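Local coordinates for tyrosinase (Burkholderia thailandensis, PDB 5ZRD), which hydroxylates monophenols to catechols and probably oxidises these further to quinones, using a pair of copper ions, at residues S275-I280 / S465-W470; L282-F287 / G302-N307; A501-E506 / P530-S535. One frame throughout, in Å; residues are numbered along the deposited sequence.

Contact 1. Residues S275-I280 / S465-W470. With CU (copper (II) ion), chain K; O (oxygen atom), chain L.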
ATOM      1  N   SER A 275      35.359 -10.031   3.297  1.00 27.44           N
ATOM      2  CA  SER A 275      35.795  -9.140   4.375  1.00 28.44           C
ATOM      3  C   SER A 275      36.932  -8.221   3.906  1.00 28.90           C
ATOM      4  O   SER A 275      36.781  -7.020   3.885  1.00 29.58           O
ATOM      5  CB  SER A 275      36.134  -9.947   5.618  1.00 25.68           C
ATOM      6  OG  SER A 275      36.348  -9.108   6.747  1.00 32.14           O
ATOM      7  N   PRO A 276      38.078  -8.785   3.534  1.00 29.86           N
ATOM      8  CA  PRO A 276      39.158  -7.972   3.022  1.00 29.11           C
ATOM      9  C   PRO A 276      38.751  -7.174   1.783  1.00 30.92           C
ATOM     10  O   PRO A 276      39.235  -6.037   1.580  1.00 29.78           O
ATOM     11  CB  PRO A 276      40.281  -8.962   2.669  1.00 31.10           C
ATOM     12  CG  PRO A 276      39.595 -10.305   2.687  1.00 29.53           C
ATOM     13  CD  PRO A 276      38.558 -10.133   3.770  1.00 28.15           C
ATOM     14  N   HIS A 277      37.853  -7.762   0.997  1.00 32.34           N
ATOM     15  CA  HIS A 277      37.200  -7.085  -0.138  1.00 28.67           C
ATOM     16  C   HIS A 277      36.537  -5.785   0.327  1.00 27.37           C
ATOM     17  O   HIS A 277      36.812  -4.726  -0.222  1.00 25.90           O
ATOM     18  CB  HIS A 277      36.213  -8.011  -0.849  1.00 26.48           C
ATOM     19  CG  HIS A 277      35.037  -7.310  -1.440  1.00 27.65           C
ATOM     20  ND1 HIS A 277      33.913  -7.003  -0.691  1.00 28.01           N
ATOM     21  CD2 HIS A 277      34.767  -6.894  -2.691  1.00 26.26           C
ATOM     22  CE1 HIS A 277      33.005  -6.419  -1.463  1.00 27.63           C
ATOM     23  NE2 HIS A 277      33.489  -6.349  -2.694  1.00 26.90           N
ATOM     24  N   ASN A 278      35.669  -5.901   1.320  1.00 27.49           N
ATOM     25  CA  ASN A 278      35.044  -4.760   1.969  1.00 27.12           C
ATOM     26  C   ASN A 278      36.102  -3.707   2.334  1.00 27.29           C
ATOM     27  O   ASN A 278      35.904  -2.507   2.038  1.00 29.54           O
ATOM     28  CB  ASN A 278      34.228  -5.193   3.182  1.00 27.80           C
ATOM     29  CG  ASN A 278      32.937  -5.882   2.812  1.00 29.31           C
ATOM     30  OD1 ASN A 278      32.649  -6.083   1.632  1.00 27.77           O
ATOM     31  ND2 ASN A 278      32.157  -6.249   3.813  1.00 29.45           N
ATOM     32  N   ASP A 279      37.224  -4.131   2.913  1.00 26.75           N
ATOM     33  CA  ASP A 279      38.274  -3.175   3.331  1.00 29.39           C
ATOM     34  C   ASP A 279      38.763  -2.308   2.179  1.00 30.92           C
ATOM     35  O   ASP A 279      38.943  -1.097   2.345  1.00 33.27           O
ATOM     36  CB  ASP A 279      39.478  -3.900   3.952  1.00 30.77           C
ATOM     37  CG  ASP A 279      39.125  -4.677   5.236  1.00 34.32           C
ATOM     38  OD1 ASP A 279      38.096  -4.379   5.910  1.00 35.20           O
ATOM     39  OD2 ASP A 279      39.894  -5.601   5.571  1.00 34.08           O
ATOM     40  N   ILE A 280      38.958  -2.917   1.007  1.00 28.88           N
ATOM     41  CA  ILE A 280      39.595  -2.250  -0.100  1.00 26.91           C
ATOM     42  C   ILE A 280      38.601  -1.211  -0.618  1.00 27.87           C
ATOM     43  O   ILE A 280      38.977  -0.123  -0.953  1.00 30.13           O
ATOM     44  CB  ILE A 280      40.073  -3.249  -1.189  1.00 26.12           C
ATOM     45  CG1 ILE A 280      41.279  -4.095  -0.758  1.00 31.39           C
ATOM     46  CG2 ILE A 280      40.376  -2.555  -2.498  1.00 28.21           C
ATOM     47  CD1 ILE A 280      42.524  -3.304  -0.338  1.00 31.71           C
ATOM     48  N   SER A 465      35.051  -4.068   8.549  1.00 29.68           N
ATOM     49  CA  SER A 465      34.504  -3.192   7.555  1.00 28.86           C
ATOM     50  C   SER A 465      33.108  -3.677   7.150  1.00 28.70           C
ATOM     51  O   SER A 465      32.958  -4.762   6.620  1.00 31.99           O
ATOM     52  CB  SER A 465      35.426  -3.138   6.363  1.00 30.56           C
ATOM     53  OG  SER A 465      36.620  -2.392   6.631  1.00 27.04           O
ATOM     54  N   ILE A 466      32.102  -2.854   7.365  1.00 28.65           N
ATOM     55  CA  ILE A 466      30.749  -3.118   6.858  1.00 29.47           C
ATOM     56  C   ILE A 466      30.528  -2.241   5.613  1.00 31.61           C
ATOM     57  O   ILE A 466      30.243  -1.015   5.683  1.00 29.94           O
ATOM     58  CB  ILE A 466      29.680  -2.871   7.939  1.00 30.11           C
ATOM     59  CG1 ILE A 466      29.882  -3.712   9.205  1.00 31.51           C
ATOM     60  CG2 ILE A 466      28.295  -3.152   7.372  1.00 34.20           C
ATOM     61  CD1 ILE A 466      30.973  -3.224  10.115  1.00 33.41           C
ATOM     62  N   LEU A 467      30.723  -2.854   4.467  1.00 28.62           N
ATOM     63  CA  LEU A 467      30.409  -2.211   3.198  1.00 29.91           C
ATOM     64  C   LEU A 467      28.906  -2.218   3.053  1.00 30.59           C
ATOM     65  O   LEU A 467      28.312  -3.290   3.037  1.00 28.03           O
ATOM     66  CB  LEU A 467      31.017  -3.008   2.053  1.00 28.57           C
ATOM     67  CG  LEU A 467      30.746  -2.504   0.646  1.00 29.58           C
ATOM     68  CD1 LEU A 467      31.311  -1.106   0.453  1.00 30.14           C
ATOM     69  CD2 LEU A 467      31.349  -3.460  -0.372  1.00 27.60           C
ATOM     70  N   SER A 468      28.322  -1.041   3.026  1.00 31.69           N
ATOM     71  CA  SER A 468      26.887  -0.980   2.981  1.00 31.12           C
ATOM     72  C   SER A 468      26.470  -0.056   1.829  1.00 32.42           C
ATOM     73  O   SER A 468      27.118  -0.037   0.779  1.00 30.22           O
ATOM     74  CB  SER A 468      26.343  -0.579   4.319  1.00 30.03           C
ATOM     75  OG  SER A 468      24.918  -0.614   4.308  1.00 28.79           O
ATOM     76  N   ARG A 469      25.444   0.745   2.037  1.00 35.39           N
ATOM     77  CA  ARG A 469      24.762   1.424   0.947  1.00 34.72           C
ATOM     78  C   ARG A 469      24.232   2.766   1.467  1.00 31.94           C
ATOM     79  O   ARG A 469      23.953   2.883   2.678  1.00 26.96           O
ATOM     80  CB  ARG A 469      23.603   0.528   0.506  1.00 36.70           C
ATOM     81  CG  ARG A 469      22.669   0.212   1.665  1.00 42.12           C
ATOM     82  CD  ARG A 469      21.362  -0.434   1.272  1.00 47.30           C
ATOM     83  NE  ARG A 469      20.624   0.560   0.525  1.00 56.89           N
ATOM     84  CZ  ARG A 469      19.473   0.341  -0.087  1.00 55.78           C
ATOM     85  NH1 ARG A 469      18.885   1.337  -0.734  1.00 46.89           N
ATOM     86  NH2 ARG A 469      18.925  -0.863  -0.030  1.00 44.27           N
ATOM     87  N   TRP A 470      24.095   3.767   0.603  1.00 29.43           N
ATOM     88  CA  TRP A 470      23.292   4.919   0.973  1.00 33.07           C
ATOM     89  C   TRP A 470      21.822   4.509   0.944  1.00 31.73           C
ATOM     90  O   TRP A 470      21.455   3.759   0.058  1.00 29.14           O
ATOM     91  CB  TRP A 470      23.535   6.067  -0.005  1.00 32.47           C
ATOM     92  CG  TRP A 470      24.956   6.511  -0.061  1.00 32.30           C
ATOM     93  CD1 TRP A 470      25.805   6.402  -1.120  1.00 30.39           C
ATOM     94  CD2 TRP A 470      25.700   7.128   1.002  1.00 29.77           C
ATOM     95  NE1 TRP A 470      27.024   6.925  -0.797  1.00 27.58           N
ATOM     96  CE2 TRP A 470      26.992   7.382   0.497  1.00 29.73           C
ATOM     97  CE3 TRP A 470      25.388   7.515   2.308  1.00 29.81           C
ATOM     98  CZ2 TRP A 470      27.984   7.999   1.262  1.00 28.00           C
ATOM     99  CZ3 TRP A 470      26.359   8.145   3.059  1.00 31.57           C
ATOM    100  CH2 TRP A 470      27.636   8.395   2.532  1.00 29.93           C
TER
HETATM  101 CU    CU K 607      33.345  -5.160  -4.461  1.00 45.09          CU
HETATM  102  O     O L 608      31.239  -5.176  -3.941  1.00 25.84           O
HETATM  103  O   HOH W   1      36.837  -6.110   7.419  1.00 25.71           O
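The His277 imidazole has the bound oxygen atom in line with its plane at the edge carrying NE2, while Leu467 approaches the same ring obliquely, CD2 lying 3.6 Å from CE1. NE2 binds a copper ion at 2.1 Å. The other ring nitrogen, ND1, is held mainly by the carbonyl oxygen of Glu274, with a weak, bent bond to Asn278 OD1 added. Asn278 thus lies between metal ligand and loop: OD1 also meets CB and CD2 of Leu467, and ND2 donates close to its amide plane to Ser465 O at 3.3 Å, fairly straight (157°). Leu467 extends CG away from its backbone N (chi1 178°), which carries CD2 to the imidazole. At the next helix residue, Ser465 OG donates to Asp279 OD1 at 2.6 Å, on the anti side of the carboxylate. A water donates to the same OD1 and to Ser275 OG and accepts from Ser465 N, while Asp279 OD2 is hydrogen-bonded to His463 NE2; the buried carboxylate is therefore held at both oxygens. His281 and His320 complete the copper's histidine set, the three-histidine coordination of a tyrosinase type-3 dicopper centre, with Leu467 lining its oxygen pocket.

Contact 2. Residues L282-F287 / G302-N307; sequences LAVGGF and GDMGEN
Gly285 O is gripped from several directions: Gly302 N donates to it weakly at 3.1 Å, with a bent 129° angle at the hydrogen, Arg510 NH2 adds a hydrogen bond, and the CA of Gly305 makes a C-H...O contact of 3.6 Å. The close fit depends on the lack of side chains at this point. Gly285 CA comes within 3.5 Å of Gly305 N, so the last turn of the helix rests directly on the backbone of the 3-10 turn 303-305. Just beyond, Gly286 takes a positive phi (136°) and closes the helix in a Schellman motif, Phe287 N returning to Leu282 O at 2.8 Å. The Phe287 ring folds back over this end: Leu282 CD1 sits over the middle of one face, and Leu282 O lies in plane at the edge. The other branch of Leu282, CD2, touches Gly305 O, which also takes a hydrogen bond from Ser440 OG. Across the other flank Val284 and Met304 pack obliquely, CG1 to CG at 3.9 Å. Met304 is bent at both chi2 and chi3, so its chain curls rather than running straight out, and its carbonyl oxygen accepts from ND1 of the copper ligand His281, a second-shell hold on that imidazole. Around this buried joint, helix 315-334 packs on Val284 and Met304 through Ile315, helix 205-221 lies against Ala283, and Ile442 of strand 441-450 meets Leu282 and Phe287.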
ATOM      1  N   LEU A 282      36.471   0.355   1.239  1.00 27.35           N
ATOM      2  CA  LEU A 282      36.389   1.484   2.131  1.00 28.90           C
ATOM      3  C   LEU A 282      37.664   2.339   2.030  1.00 28.89           C
ATOM      4  O   LEU A 282      37.604   3.548   2.121  1.00 30.21           O
ATOM      5  CB  LEU A 282      36.153   1.014   3.568  1.00 27.31           C
ATOM      6  CG  LEU A 282      34.856   0.260   3.839  1.00 31.00           C
ATOM      7  CD1 LEU A 282      34.456   0.371   5.301  1.00 33.00           C
ATOM      8  CD2 LEU A 282      33.707   0.718   2.956  1.00 35.29           C
ATOM      9  N   ALA A 283      38.821   1.725   1.886  1.00 30.07           N
ATOM     10  CA  ALA A 283      40.072   2.476   1.793  1.00 26.84           C
ATOM     11  C   ALA A 283      40.065   3.363   0.541  1.00 31.34           C
ATOM     12  O   ALA A 283      40.263   4.591   0.596  1.00 32.52           O
ATOM     13  CB  ALA A 283      41.231   1.520   1.773  1.00 26.61           C
ATOM     14  N   VAL A 284      39.812   2.741  -0.603  1.00 32.15           N
ATOM     15  CA  VAL A 284      39.754   3.448  -1.865  1.00 28.94           C
ATOM     16  C   VAL A 284      38.571   4.425  -1.887  1.00 29.91           C
ATOM     17  O   VAL A 284      38.642   5.471  -2.528  1.00 35.09           O
ATOM     18  CB  VAL A 284      39.658   2.442  -3.014  1.00 30.11           C
ATOM     19  CG1 VAL A 284      39.292   3.143  -4.310  1.00 34.41           C
ATOM     20  CG2 VAL A 284      40.949   1.655  -3.167  1.00 30.64           C
ATOM     21  N   GLY A 285      37.473   4.094  -1.219  1.00 30.15           N
ATOM     22  CA  GLY A 285      36.201   4.864  -1.337  1.00 29.11           C
ATOM     23  C   GLY A 285      35.929   5.853  -0.195  1.00 30.20           C
ATOM     24  O   GLY A 285      34.801   6.384  -0.122  1.00 28.97           O
ATOM     25  N   GLY A 286      36.886   6.088   0.713  1.00 29.70           N
ATOM     26  CA  GLY A 286      36.881   7.309   1.545  1.00 32.40           C
ATOM     27  C   GLY A 286      37.180   7.148   3.035  1.00 31.55           C
ATOM     28  O   GLY A 286      37.138   8.167   3.768  1.00 34.09           O
ATOM     29  N   PHE A 287      37.476   5.942   3.532  1.00 32.91           N
ATOM     30  CA  PHE A 287      37.804   5.756   4.956  1.00 30.89           C
ATOM     31  C   PHE A 287      39.329   5.712   5.181  1.00 35.13           C
ATOM     32  O   PHE A 287      40.064   4.843   4.628  1.00 33.24           O
ATOM     33  CB  PHE A 287      37.164   4.470   5.470  1.00 31.37           C
ATOM     34  CG  PHE A 287      35.666   4.512   5.499  1.00 29.94           C
ATOM     35  CD1 PHE A 287      34.940   4.396   4.332  1.00 28.31           C
ATOM     36  CD2 PHE A 287      34.985   4.683   6.689  1.00 29.55           C
ATOM     37  CE1 PHE A 287      33.558   4.459   4.343  1.00 28.45           C
ATOM     38  CE2 PHE A 287      33.600   4.704   6.706  1.00 28.25           C
ATOM     39  CZ  PHE A 287      32.893   4.600   5.531  1.00 29.57           C
ATOM     40  N   GLY A 302      33.394   8.764  -1.511  1.00 25.06           N
ATOM     41  CA  GLY A 302      33.813   8.302  -2.824  1.00 28.92           C
ATOM     42  C   GLY A 302      32.934   7.179  -3.353  1.00 27.34           C
ATOM     43  O   GLY A 302      32.245   6.507  -2.609  1.00 25.48           O
ATOM     44  N   ASP A 303      32.940   6.989  -4.657  1.00 27.77           N
ATOM     45  CA  ASP A 303      31.989   6.071  -5.226  1.00 30.07           C
ATOM     46  C   ASP A 303      32.199   4.638  -4.737  1.00 28.18           C
ATOM     47  O   ASP A 303      31.237   3.960  -4.429  1.00 28.08           O
ATOM     48  CB  ASP A 303      31.970   6.181  -6.753  1.00 31.83           C
ATOM     49  CG  ASP A 303      31.405   7.499  -7.224  1.00 31.29           C
ATOM     50  OD1 ASP A 303      32.212   8.448  -7.312  1.00 35.32           O
ATOM     51  OD2 ASP A 303      30.168   7.594  -7.481  1.00 30.48           O
ATOM     52  N   MET A 304      33.455   4.225  -4.594  1.00 30.64           N
ATOM     53  CA  MET A 304      33.828   2.858  -4.178  1.00 30.16           C
ATOM     54  C   MET A 304      33.402   2.552  -2.727  1.00 28.91           C
ATOM     55  O   MET A 304      33.399   1.400  -2.336  1.00 29.25           O
ATOM     56  CB  MET A 304      35.346   2.665  -4.302  1.00 31.21           C
ATOM     57  CG  MET A 304      35.802   2.262  -5.695  1.00 31.78           C
ATOM     58  SD  MET A 304      35.333   0.582  -6.164  1.00 33.80           S
ATOM     59  CE  MET A 304      36.358  -0.386  -5.070  1.00 34.53           C
ATOM     60  N   GLY A 305      33.032   3.558  -1.934  1.00 29.63           N
ATOM     61  CA  GLY A 305      32.843   3.405  -0.494  1.00 26.13           C
ATOM     62  C   GLY A 305      31.524   2.780  -0.097  1.00 28.72           C
ATOM     63  O   GLY A 305      31.385   2.417   1.049  1.00 28.13           O
ATOM     64  N   GLU A 306      30.575   2.665  -1.034  1.00 27.40           N
ATOM     65  CA  GLU A 306      29.260   2.115  -0.821  1.00 26.25           C
ATOM     66  C   GLU A 306      28.864   1.368  -2.113  1.00 30.45           C
ATOM     67  O   GLU A 306      29.477   1.548  -3.186  1.00 28.16           O
ATOM     68  CB  GLU A 306      28.220   3.208  -0.551  1.00 26.75           C
ATOM     69  CG  GLU A 306      28.160   3.705   0.897  1.00 27.83           C
ATOM     70  CD  GLU A 306      29.289   4.597   1.423  1.00 26.38           C
ATOM     71  OE1 GLU A 306      30.052   5.154   0.624  1.00 25.63           O
ATOM     72  OE2 GLU A 306      29.389   4.726   2.661  1.00 26.00           O
ATOM     73  N   ASN A 307      27.853   0.515  -2.042  1.00 27.30           N
ATOM     74  CA  ASN A 307      27.577  -0.336  -3.162  1.00 28.63           C
ATOM     75  C   ASN A 307      26.823   0.457  -4.248  1.00 31.78           C
ATOM     76  O   ASN A 307      26.731   0.015  -5.389  1.00 29.89           O
ATOM     77  CB  ASN A 307      26.844  -1.586  -2.704  1.00 30.65           C
ATOM     78  CG  ASN A 307      27.773  -2.639  -2.137  1.00 34.04           C
ATOM     79  OD1 ASN A 307      27.403  -3.340  -1.196  1.00 39.82           O
ATOM     80  ND2 ASN A 307      28.972  -2.751  -2.684  1.00 33.31           N
TER

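Contact 3. Residues A501-E506 / P530-S535; sequences AKFRVE and PKFEVS
Phe503 and Phe532 run past each other in opposite directions, their ring planes turned 35° apart and their centroids separated by 5.9 Å, an oblique meeting. The nearest approach is made by the methylene of Phe503: CB stands over one face of the Phe532 ring, 3.7 Å from the centroid and shifted toward the rim, in a CH-pi contact. CG of Phe503 is anti to its carbonyl carbon (chi1 -60°), which sends CE2 toward Val534 CG2, at 4.0 Å, the two side chains crossing at about a right angle. The far end of the Phe532 ring reaches the backbone of strand 502-509, CZ meeting Arg504 CA at 3.8 Å, while the side chain of Arg504 leaves on the other side to pair with Glu458. Val505 divides its two methyls: CG1 touches CE1 of Phe532 near the plane of the ring, at its edge, and CG2 bears on CG of Pro530 at 3.7 Å. Segment 530-535 thus offers Pro530, Phe532 and Val534 to Phe503 and Val505. The strands cross at 125° with axes 8.3 Å apart, too far for backbone pairing, and each belongs to a different sheet; Phe503 and Val505 also rest on Leu427 and Val429 of strand 426-430, the neighbour of strand 531-534. No hydrogen bond or ion pair joins the two segments. Between these segments the contact is apolar, with the side chains of Lys502 and Glu533 starting away from the partner segment, so the hold probably rests on shape and on partial exclusion of water rather than on directional bonds.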
ATOM      1  N   ALA A 501      40.976  -6.575  31.221  1.00 40.51           N
ATOM      2  CA  ALA A 501      40.846  -5.673  30.059  1.00 41.83           C
ATOM      3  C   ALA A 501      39.508  -4.938  30.095  1.00 41.01           C
ATOM      4  O   ALA A 501      38.477  -5.500  30.518  1.00 38.45           O
ATOM      5  CB  ALA A 501      40.996  -6.447  28.773  1.00 42.01           C
ATOM      6  N   LYS A 502      39.579  -3.652  29.738  1.00 43.07           N
ATOM      7  CA  LYS A 502      38.388  -2.853  29.475  1.00 48.27           C
ATOM      8  C   LYS A 502      38.327  -2.663  27.961  1.00 43.04           C
ATOM      9  O   LYS A 502      39.288  -2.202  27.351  1.00 36.19           O
ATOM     10  CB  LYS A 502      38.409  -1.538  30.259  1.00 59.17           C
ATOM     11  CG  LYS A 502      38.285  -1.696  31.779  1.00 74.38           C
ATOM     12  CD  LYS A 502      39.231  -0.785  32.587  1.00 85.97           C
ATOM     13  CE  LYS A 502      40.653  -1.315  32.719  1.00 84.27           C
ATOM     14  NZ  LYS A 502      41.672  -0.340  32.245  1.00 79.01           N
ATOM     15  N   PHE A 503      37.243  -3.155  27.377  1.00 38.34           N
ATOM     16  CA  PHE A 503      37.099  -3.185  25.937  1.00 39.49           C
ATOM     17  C   PHE A 503      36.312  -1.958  25.468  1.00 37.91           C
ATOM     18  O   PHE A 503      35.431  -1.484  26.150  1.00 40.05           O
ATOM     19  CB  PHE A 503      36.409  -4.472  25.470  1.00 34.87           C
ATOM     20  CG  PHE A 503      37.134  -5.730  25.841  1.00 33.75           C
ATOM     21  CD1 PHE A 503      38.341  -6.046  25.239  1.00 31.53           C
ATOM     22  CD2 PHE A 503      36.601  -6.595  26.784  1.00 33.52           C
ATOM     23  CE1 PHE A 503      39.008  -7.202  25.585  1.00 31.50           C
ATOM     24  CE2 PHE A 503      37.270  -7.752  27.134  1.00 34.09           C
ATOM     25  CZ  PHE A 503      38.472  -8.056  26.530  1.00 35.90           C
ATOM     26  N   ARG A 504      36.612  -1.509  24.253  1.00 39.19           N
ATOM     27  CA  ARG A 504      35.792  -0.506  23.591  1.00 41.68           C
ATOM     28  C   ARG A 504      35.848  -0.740  22.074  1.00 40.93           C
ATOM     29  O   ARG A 504      36.791  -1.337  21.563  1.00 35.21           O
ATOM     30  CB  ARG A 504      36.295   0.896  23.960  1.00 38.39           C
ATOM     31  CG  ARG A 504      37.664   1.192  23.377  1.00 42.12           C
ATOM     32  CD  ARG A 504      38.300   2.441  23.956  1.00 48.07           C
ATOM     33  NE  ARG A 504      38.295   3.488  22.963  1.00 46.61           N
ATOM     34  CZ  ARG A 504      39.295   3.733  22.127  1.00 48.05           C
ATOM     35  NH1 ARG A 504      39.091   4.513  21.077  1.00 53.72           N
ATOM     36  NH2 ARG A 504      40.480   3.190  22.342  1.00 45.39           N
ATOM     37  N   VAL A 505      34.853  -0.219  21.360  1.00 46.12           N
ATOM     38  CA  VAL A 505      34.881  -0.209  19.909  1.00 46.92           C
ATOM     39  C   VAL A 505      34.800   1.250  19.455  1.00 41.48           C
ATOM     40  O   VAL A 505      33.999   1.976  19.942  1.00 39.27           O
ATOM     41  CB  VAL A 505      33.724  -1.020  19.295  1.00 49.34           C
ATOM     42  CG1 VAL A 505      33.837  -2.495  19.595  1.00 52.95           C
ATOM     43  CG2 VAL A 505      32.372  -0.496  19.743  1.00 56.58           C
ATOM     44  N   GLU A 506      35.631   1.624  18.510  1.00 40.04           N
ATOM     45  CA  GLU A 506      35.583   2.902  17.808  1.00 43.02           C
ATOM     46  C   GLU A 506      34.813   2.649  16.504  1.00 44.91           C
ATOM     47  O   GLU A 506      35.203   1.776  15.718  1.00 47.73           O
ATOM     48  CB  GLU A 506      37.023   3.379  17.558  1.00 46.34           C
ATOM     49  CG  GLU A 506      37.192   4.549  16.594  1.00 53.35           C
ATOM     50  CD  GLU A 506      38.597   4.786  16.030  1.00 56.90           C
ATOM     51  OE1 GLU A 506      39.492   3.926  16.259  1.00 60.53           O
ATOM     52  OE2 GLU A 506      38.795   5.827  15.330  1.00 58.50           O
ATOM     53  N   PRO A 530      27.977  -1.163  23.820  1.00 73.66           N
ATOM     54  CA  PRO A 530      28.116  -2.515  23.302  1.00 66.75           C
ATOM     55  C   PRO A 530      28.292  -3.500  24.462  1.00 56.80           C
ATOM     56  O   PRO A 530      28.803  -3.129  25.513  1.00 63.73           O
ATOM     57  CB  PRO A 530      29.365  -2.497  22.406  1.00 66.12           C
ATOM     58  CG  PRO A 530      29.659  -1.027  22.221  1.00 70.95           C
ATOM     59  CD  PRO A 530      29.206  -0.421  23.530  1.00 74.82           C
ATOM     60  N   LYS A 531      27.827  -4.717  24.274  1.00 54.42           N
ATOM     61  CA  LYS A 531      28.156  -5.820  25.163  1.00 55.08           C
ATOM     62  C   LYS A 531      29.411  -6.498  24.623  1.00 46.29           C
ATOM     63  O   LYS A 531      29.576  -6.663  23.422  1.00 44.73           O
ATOM     64  CB  LYS A 531      27.026  -6.850  25.252  1.00 58.76           C
ATOM     65  CG  LYS A 531      25.747  -6.365  25.924  1.00 78.68           C
ATOM     66  CD  LYS A 531      24.823  -5.519  25.040  1.00 87.01           C
ATOM     67  CE  LYS A 531      23.509  -5.148  25.706  1.00 84.19           C
ATOM     68  NZ  LYS A 531      23.727  -4.450  26.996  1.00 78.11           N
ATOM     69  N   PHE A 532      30.247  -6.931  25.532  1.00 43.78           N
ATOM     70  CA  PHE A 532      31.445  -7.637  25.210  1.00 41.17           C
ATOM     71  C   PHE A 532      31.443  -9.003  25.890  1.00 43.30           C
ATOM     72  O   PHE A 532      31.175  -9.084  27.064  1.00 43.48           O
ATOM     73  CB  PHE A 532      32.640  -6.850  25.728  1.00 38.55           C
ATOM     74  CG  PHE A 532      32.749  -5.482  25.119  1.00 40.79           C
ATOM     75  CD1 PHE A 532      33.335  -5.310  23.872  1.00 38.37           C
ATOM     76  CD2 PHE A 532      32.238  -4.371  25.778  1.00 44.71           C
ATOM     77  CE1 PHE A 532      33.443  -4.042  23.311  1.00 43.45           C
ATOM     78  CE2 PHE A 532      32.344  -3.104  25.213  1.00 46.27           C
ATOM     79  CZ  PHE A 532      32.956  -2.939  23.985  1.00 43.97           C
ATOM     80  N   GLU A 533      31.845 -10.038  25.169  1.00 41.19           N
ATOM     81  CA  GLU A 533      31.866 -11.378  25.712  1.00 41.43           C
ATOM     82  C   GLU A 533      33.147 -12.052  25.216  1.00 37.52           C
ATOM     83  O   GLU A 533      33.595 -11.813  24.101  1.00 33.79           O
ATOM     84  CB  GLU A 533      30.534 -12.020  25.320  1.00 48.15           C
ATOM     85  CG  GLU A 533      30.497 -13.521  25.185  1.00 59.52           C
ATOM     86  CD  GLU A 533      29.131 -13.982  24.683  1.00 76.39           C
ATOM     87  OE1 GLU A 533      28.920 -15.223  24.558  1.00 82.20           O
ATOM     88  OE2 GLU A 533      28.271 -13.088  24.410  1.00 68.42           O
ATOM     89  N   VAL A 534      33.720 -12.882  26.066  1.00 37.66           N
ATOM     90  CA  VAL A 534      34.999 -13.512  25.831  1.00 36.75           C
ATOM     91  C   VAL A 534      34.769 -15.013  25.861  1.00 40.92           C
ATOM     92  O   VAL A 534      34.194 -15.508  26.823  1.00 37.20           O
ATOM     93  CB  VAL A 534      36.009 -13.098  26.907  1.00 39.03           C
ATOM     94  CG1 VAL A 534      37.336 -13.833  26.789  1.00 39.39           C
ATOM     95  CG2 VAL A 534      36.207 -11.592  26.878  1.00 43.71           C
ATOM     96  N   SER A 535      35.235 -15.699  24.819  1.00 39.41           N
ATOM     97  CA  SER A 535      35.094 -17.140  24.686  1.00 42.81           C
ATOM     98  C   SER A 535      36.009 -17.913  25.649  1.00 48.61           C
ATOM     99  O   SER A 535      36.836 -17.358  26.389  1.00 46.99           O
ATOM    100  CB  SER A 535      35.414 -17.552  23.259  1.00 45.54           C
ATOM    101  OG  SER A 535      36.815 -17.418  22.982  1.00 37.13           O
TER

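How the contacts relate
Contacts 1 and 2 lie side by side near the centre of the folded chain, their centres about 8 Å apart, and both use helix 274-285. They also touch: Ser468 O probably accepts a hydrogen bond from Asn307 N at 3.0 Å, joining the loops that flank the copper-bound oxygen. Contact 2 is short-range and falls within the long sequence interval spanned by contact 1, which brings the region around 465-470 back to helix 274-285 with copper ligands His277 and His281. Contact 3 comes later in the chain, centred about 22 Å from contact 1 and 27 Å from contact 2. Its strand 502-509 shares a sheet with strand 456-466, which leads from this outlying sheet packing into the copper pocket.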